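Local coordinates for CYCLIN domain-containing protein (Chaetomium thermophilum, PDB 6Z3U) that is the cyclin H-type subunit of the CDK-activating kinase complex and probably regulates the activity of its cyclin-dependent kinase partner, at residues 125-137 and 354-368. Numbering follows the deposited sequence.
Sequences NSIMTYPPQEMLL and RKKLNKCRDPDRWNL
The indole of W366 sits between two side chains: P131 lays CB over one face, 3.9 Å from the centroid of the five-membered ring in a CH-pi contact, while the aliphatic CD of R361 covers the opposite face. CG stands anti to the backbone N of W366 (chi1 -157°), which swings the ring back against 125-137, and its edge meets the carbonyl oxygen of I127, 3.2 Å from CZ3. Beside it, L368 CD2 packs against P131 CD, 3.9 Å away, and L368 CD1 packs on E134 CB and on the end of M135. R365 lies alongside T129 and gives NE to Y130 OH at 3.0 Å; this bond is bent (135°), with the hydroxyl tilted out of the guanidinium plane and the tyrosine ring nearly perpendicular to it. A straighter hydrogen bond runs from D362 N to M128 O, 3.0 Å. Here the turn between helices 108-124 and 132-146, in the cyclin-like region, receives the chain running from helix 343-358 to helix 368-380. I127 CG2 and M128 CG pack on the two methyls of L357 in helix 343-358. D362 OD1 accepts D364 N in an Asx turn and, weakly, R365 N, which probably helps set the backbone presenting R365; beyond, R365 NH1 forms a salt bridge with E82 of the kinase chain, bringing this corner to the cyclin-kinase interface.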
loop_
_atom_site.group_PDB
_atom_site.type_symbol
_atom_site.label_atom_id
_atom_site.label_comp_id
_atom_site.label_asym_id
_atom_site.label_seq_id
_atom_site.Cartn_x
_atom_site.Cartn_y
_atom_site.Cartn_z
ATOM N N ASN A 125 15.010 -4.499 16.734
ATOM C CA ASN A 125 16.158 -5.390 16.736
ATOM C C ASN A 125 17.417 -4.568 16.959
ATOM O O ASN A 125 17.476 -3.386 16.609
ATOM C CB ASN A 125 16.270 -6.168 15.420
ATOM C CG ASN A 125 15.073 -7.055 15.166
ATOM O OD1 ASN A 125 14.630 -7.787 16.049
ATOM N ND2 ASN A 125 14.534 -6.985 13.958
ATOM N N SER A 126 18.414 -5.198 17.564
ATOM C CA SER A 126 19.678 -4.541 17.851
ATOM C C SER A 126 20.674 -4.779 16.729
ATOM O O SER A 126 20.621 -5.794 16.030
ATOM C CB SER A 126 20.260 -5.040 19.174
ATOM O OG SER A 126 21.676 -5.000 19.131
ATOM N N ILE A 127 21.593 -3.824 16.557
ATOM C CA ILE A 127 22.645 -3.954 15.556
ATOM C C ILE A 127 23.581 -5.111 15.874
ATOM O O ILE A 127 24.235 -5.646 14.971
ATOM C CB ILE A 127 23.424 -2.627 15.452
ATOM C CG1 ILE A 127 22.580 -1.569 14.740
ATOM C CG2 ILE A 127 24.740 -2.827 14.716
ATOM C CD1 ILE A 127 22.540 -1.726 13.235
ATOM N N MET A 128 23.680 -5.503 17.144
ATOM C CA MET A 128 24.523 -6.624 17.537
ATOM C C MET A 128 23.900 -7.977 17.218
ATOM O O MET A 128 24.563 -9.002 17.412
ATOM C CB MET A 128 24.823 -6.548 19.037
ATOM C CG MET A 128 25.583 -5.308 19.446
ATOM S SD MET A 128 25.933 -5.260 21.210
ATOM C CE MET A 128 24.449 -4.494 21.851
ATOM N N THR A 129 22.651 -8.008 16.745
ATOM C CA THR A 129 21.959 -9.251 16.425
ATOM C C THR A 129 22.000 -9.582 14.937
ATOM O O THR A 129 22.301 -10.721 14.567
ATOM C CB THR A 129 20.502 -9.177 16.898
ATOM O OG1 THR A 129 20.454 -8.615 18.215
ATOM C CG2 THR A 129 19.878 -10.562 16.925
ATOM N N TYR A 130 21.696 -8.614 14.073
ATOM C CA TYR A 130 21.675 -8.825 12.632
ATOM C C TYR A 130 22.561 -7.799 11.937
ATOM O O TYR A 130 22.631 -6.641 12.369
ATOM C CB TYR A 130 20.242 -8.738 12.089
ATOM C CG TYR A 130 19.291 -9.734 12.718
ATOM C CD1 TYR A 130 19.413 -11.095 12.467
ATOM C CD2 TYR A 130 18.271 -9.314 13.563
ATOM C CE1 TYR A 130 18.545 -12.011 13.039
ATOM C CE2 TYR A 130 17.397 -10.222 14.141
ATOM C CZ TYR A 130 17.539 -11.570 13.876
ATOM O OH TYR A 130 16.672 -12.476 14.450
ATOM N N PRO A 131 23.232 -8.184 10.852
ATOM C CA PRO A 131 24.274 -7.321 10.267
ATOM C C PRO A 131 23.683 -6.140 9.522
ATOM O O PRO A 131 22.975 -6.319 8.522
ATOM C CB PRO A 131 25.013 -8.266 9.304
ATOM C CG PRO A 131 24.016 -9.310 8.949
ATOM C CD PRO A 131 23.059 -9.443 10.103
ATOM N N PRO A 132 23.981 -4.909 9.954
ATOM C CA PRO A 132 23.449 -3.743 9.228
ATOM C C PRO A 132 23.988 -3.609 7.816
ATOM O O PRO A 132 23.312 -3.023 6.963
ATOM C CB PRO A 132 23.871 -2.555 10.106
ATOM C CG PRO A 132 25.038 -3.048 10.884
ATOM C CD PRO A 132 24.790 -4.510 11.120
ATOM N N GLN A 133 25.189 -4.121 7.543
ATOM C CA GLN A 133 25.724 -4.051 6.190
ATOM C C GLN A 133 24.837 -4.804 5.209
ATOM O O GLN A 133 24.714 -4.408 4.046
ATOM C CB GLN A 133 27.146 -4.616 6.160
ATOM C CG GLN A 133 27.910 -4.322 4.883
ATOM C CD GLN A 133 28.522 -2.934 4.885
ATOM O OE1 GLN A 133 29.233 -2.559 5.819
ATOM N NE2 GLN A 133 28.242 -2.161 3.841
ATOM N N GLU A 134 24.209 -5.891 5.662
ATOM C CA GLU A 134 23.329 -6.695 4.825
ATOM C C GLU A 134 21.896 -6.170 4.834
ATOM O O GLU A 134 21.275 -6.039 3.774
ATOM C CB GLU A 134 23.358 -8.155 5.287
ATOM C CG GLU A 134 24.733 -8.810 5.211
ATOM C CD GLU A 134 25.260 -8.900 3.790
ATOM O OE1 GLU A 134 25.989 -7.977 3.366
ATOM O OE2 GLU A 134 24.929 -9.882 3.092
ATOM N N MET A 135 21.355 -5.875 6.019
ATOM C CA MET A 135 20.003 -5.337 6.099
ATOM C C MET A 135 19.845 -4.063 5.280
ATOM O O MET A 135 18.724 -3.728 4.883
ATOM C CB MET A 135 19.631 -5.061 7.558
ATOM C CG MET A 135 19.538 -6.303 8.438
ATOM S SD MET A 135 18.282 -7.490 7.913
ATOM C CE MET A 135 19.270 -8.596 6.912
ATOM N N LEU A 136 20.940 -3.347 5.019
ATOM C CA LEU A 136 20.868 -2.165 4.166
ATOM C C LEU A 136 20.350 -2.530 2.780
ATOM O O LEU A 136 19.436 -1.885 2.254
ATOM C CB LEU A 136 22.248 -1.509 4.081
ATOM C CG LEU A 136 22.406 -0.251 3.226
ATOM C CD1 LEU A 136 23.621 0.532 3.696
ATOM C CD2 LEU A 136 22.535 -0.578 1.746
ATOM N N LEU A 137 20.921 -3.573 2.175
ATOM C CA LEU A 137 20.469 -4.004 0.857
ATOM C C LEU A 137 19.059 -4.578 0.913
ATOM O O LEU A 137 18.264 -4.378 -0.012
ATOM C CB LEU A 137 21.443 -5.032 0.285
ATOM C CG LEU A 137 22.698 -4.456 -0.370
ATOM C CD1 LEU A 137 23.755 -5.532 -0.562
ATOM C CD2 LEU A 137 22.338 -3.817 -1.698
ATOM N N ARG A 354 32.652 -0.203 14.526
ATOM C CA ARG A 354 32.568 -1.459 13.789
ATOM C C ARG A 354 33.506 -2.514 14.365
ATOM O O ARG A 354 33.171 -3.704 14.355
ATOM C CB ARG A 354 32.867 -1.216 12.307
ATOM C CG ARG A 354 31.982 -0.137 11.689
ATOM C CD ARG A 354 32.196 0.046 10.187
ATOM N NE ARG A 354 31.908 -1.163 9.416
ATOM C CZ ARG A 354 32.818 -1.900 8.780
ATOM N NH1 ARG A 354 32.434 -2.980 8.112
ATOM N NH2 ARG A 354 34.101 -1.561 8.791
ATOM N N LYS A 355 34.674 -2.108 14.875
ATOM C CA LYS A 355 35.566 -3.086 15.493
ATOM C C LYS A 355 35.015 -3.578 16.827
ATOM O O LYS A 355 35.142 -4.763 17.157
ATOM C CB LYS A 355 36.967 -2.510 15.696
ATOM C CG LYS A 355 38.028 -3.606 15.773
ATOM C CD LYS A 355 39.396 -3.100 16.207
ATOM C CE LYS A 355 40.181 -2.496 15.060
ATOM N NZ LYS A 355 41.500 -1.987 15.533
ATOM N N LYS A 356 34.406 -2.686 17.611
ATOM C CA LYS A 356 33.780 -3.124 18.854
ATOM C C LYS A 356 32.629 -4.077 18.562
ATOM O O LYS A 356 32.398 -5.034 19.310
ATOM C CB LYS A 356 33.306 -1.912 19.659
ATOM C CG LYS A 356 32.836 -2.248 21.068
ATOM C CD LYS A 356 32.236 -1.037 21.780
ATOM C CE LYS A 356 33.303 -0.039 22.204
ATOM N NZ LYS A 356 32.757 0.996 23.131
ATOM N N LEU A 357 31.905 -3.834 17.467
ATOM C CA LEU A 357 30.791 -4.697 17.093
ATOM C C LEU A 357 31.271 -6.044 16.566
ATOM O O LEU A 357 30.557 -7.046 16.685
ATOM C CB LEU A 357 29.935 -3.992 16.040
ATOM C CG LEU A 357 28.713 -4.728 15.492
ATOM C CD1 LEU A 357 27.723 -5.042 16.599
ATOM C CD2 LEU A 357 28.052 -3.905 14.397
ATOM N N ASN A 358 32.476 -6.089 15.993
ATOM C CA ASN A 358 32.966 -7.304 15.353
ATOM C C ASN A 358 33.314 -8.398 16.352
ATOM O O ASN A 358 33.454 -9.559 15.951
ATOM C CB ASN A 358 34.190 -6.970 14.496
ATOM C CG ASN A 358 34.671 -8.149 13.677
ATOM O OD1 ASN A 358 33.934 -8.697 12.859
ATOM N ND2 ASN A 358 35.924 -8.537 13.879
ATOM N N LYS A 359 33.458 -8.064 17.633
ATOM C CA LYS A 359 33.856 -9.035 18.642
ATOM C C LYS A 359 32.762 -9.342 19.655
ATOM O O LYS A 359 32.958 -10.218 20.504
ATOM C CB LYS A 359 35.121 -8.550 19.369
ATOM C CG LYS A 359 35.149 -7.065 19.708
ATOM C CD LYS A 359 36.548 -6.632 20.133
ATOM C CE LYS A 359 36.646 -5.122 20.282
ATOM N NZ LYS A 359 38.052 -4.661 20.420
ATOM N N CYS A 360 31.618 -8.661 19.591
ATOM C CA CYS A 360 30.511 -8.923 20.503
ATOM C C CYS A 360 29.221 -9.265 19.769
ATOM O O CYS A 360 28.156 -9.312 20.395
ATOM C CB CYS A 360 30.276 -7.720 21.420
ATOM S SG CYS A 360 29.564 -6.288 20.584
ATOM N N ARG A 361 29.289 -9.505 18.462
ATOM C CA ARG A 361 28.100 -9.788 17.676
ATOM C C ARG A 361 27.571 -11.193 17.965
ATOM O O ARG A 361 28.278 -12.065 18.479
ATOM C CB ARG A 361 28.403 -9.652 16.184
ATOM C CG ARG A 361 29.497 -10.590 15.692
ATOM C CD ARG A 361 29.805 -10.352 14.226
ATOM N NE ARG A 361 30.855 -11.233 13.721
ATOM C CZ ARG A 361 30.676 -12.514 13.416
ATOM N NH1 ARG A 361 29.489 -13.084 13.582
ATOM N NH2 ARG A 361 31.688 -13.232 12.952
ATOM N N ASP A 362 26.307 -11.401 17.627
ATOM C CA ASP A 362 25.682 -12.711 17.779
ATOM C C ASP A 362 26.340 -13.701 16.826
ATOM O O ASP A 362 26.386 -13.441 15.616
ATOM C CB ASP A 362 24.186 -12.610 17.497
ATOM C CG ASP A 362 23.420 -13.843 17.933
ATOM O OD1 ASP A 362 23.909 -14.967 17.697
ATOM O OD2 ASP A 362 22.323 -13.685 18.510
ATOM N N PRO A 363 26.859 -14.834 17.309
ATOM C CA PRO A 363 27.573 -15.745 16.399
ATOM C C PRO A 363 26.666 -16.538 15.473
ATOM O O PRO A 363 27.106 -16.916 14.379
ATOM C CB PRO A 363 28.338 -16.668 17.358
ATOM C CG PRO A 363 27.535 -16.657 18.607
ATOM C CD PRO A 363 26.929 -15.285 18.711
ATOM N N ASP A 364 25.423 -16.817 15.869
ATOM C CA ASP A 364 24.547 -17.672 15.074
ATOM C C ASP A 364 23.715 -16.893 14.064
ATOM O O ASP A 364 23.447 -17.395 12.966
ATOM C CB ASP A 364 23.618 -18.464 15.992
ATOM C CG ASP A 364 24.363 -19.160 17.102
ATOM O OD1 ASP A 364 25.293 -19.935 16.797
ATOM O OD2 ASP A 364 24.023 -18.931 18.280
ATOM N N ARG A 365 23.283 -15.683 14.412
ATOM C CA ARG A 365 22.384 -14.921 13.560
ATOM C C ARG A 365 23.096 -13.992 12.584
ATOM O O ARG A 365 22.451 -13.491 11.657
ATOM C CB ARG A 365 21.418 -14.084 14.405
ATOM C CG ARG A 365 20.406 -14.871 15.220
ATOM C CD ARG A 365 19.488 -13.908 15.971
ATOM N NE ARG A 365 18.133 -14.429 16.147
ATOM C CZ ARG A 365 17.702 -15.117 17.198
ATOM N NH1 ARG A 365 16.442 -15.529 17.234
ATOM N NH2 ARG A 365 18.517 -15.396 18.208
ATOM N N TRP A 366 24.395 -13.747 12.753
ATOM C CA TRP A 366 25.061 -12.782 11.885
ATOM C C TRP A 366 25.069 -13.264 10.438
ATOM O O TRP A 366 24.906 -12.464 9.509
ATOM C CB TRP A 366 26.484 -12.527 12.375
ATOM C CG TRP A 366 27.043 -11.208 11.934
ATOM C CD1 TRP A 366 27.930 -10.985 10.922
ATOM C CD2 TRP A 366 26.755 -9.924 12.506
ATOM N NE1 TRP A 366 28.214 -9.643 10.829
ATOM C CE2 TRP A 366 27.507 -8.970 11.791
ATOM C CE3 TRP A 366 25.940 -9.491 13.556
ATOM C CZ2 TRP A 366 27.460 -7.609 12.086
ATOM C CZ3 TRP A 366 25.897 -8.139 13.850
ATOM C CH2 TRP A 366 26.652 -7.215 13.117
ATOM N N ASN A 367 25.256 -14.565 10.226
ATOM C CA ASN A 367 25.255 -15.142 8.883
ATOM C C ASN A 367 23.810 -15.450 8.509
ATOM O O ASN A 367 23.243 -16.459 8.936
ATOM C CB ASN A 367 26.124 -16.391 8.825
ATOM C CG ASN A 367 26.357 -16.871 7.407
ATOM O OD1 ASN A 367 25.518 -16.679 6.528
ATOM N ND2 ASN A 367 27.501 -17.497 7.175
ATOM N N LEU A 368 23.214 -14.574 7.698
ATOM C CA LEU A 368 21.808 -14.729 7.340
ATOM C C LEU A 368 21.579 -15.994 6.524
ATOM O O LEU A 368 20.583 -16.698 6.725
ATOM C CB LEU A 368 21.335 -13.501 6.567
ATOM C CG LEU A 368 21.573 -12.170 7.278
ATOM C CD1 LEU A 368 21.328 -11.016 6.320
ATOM C CD2 LEU A 368 20.692 -12.048 8.511
#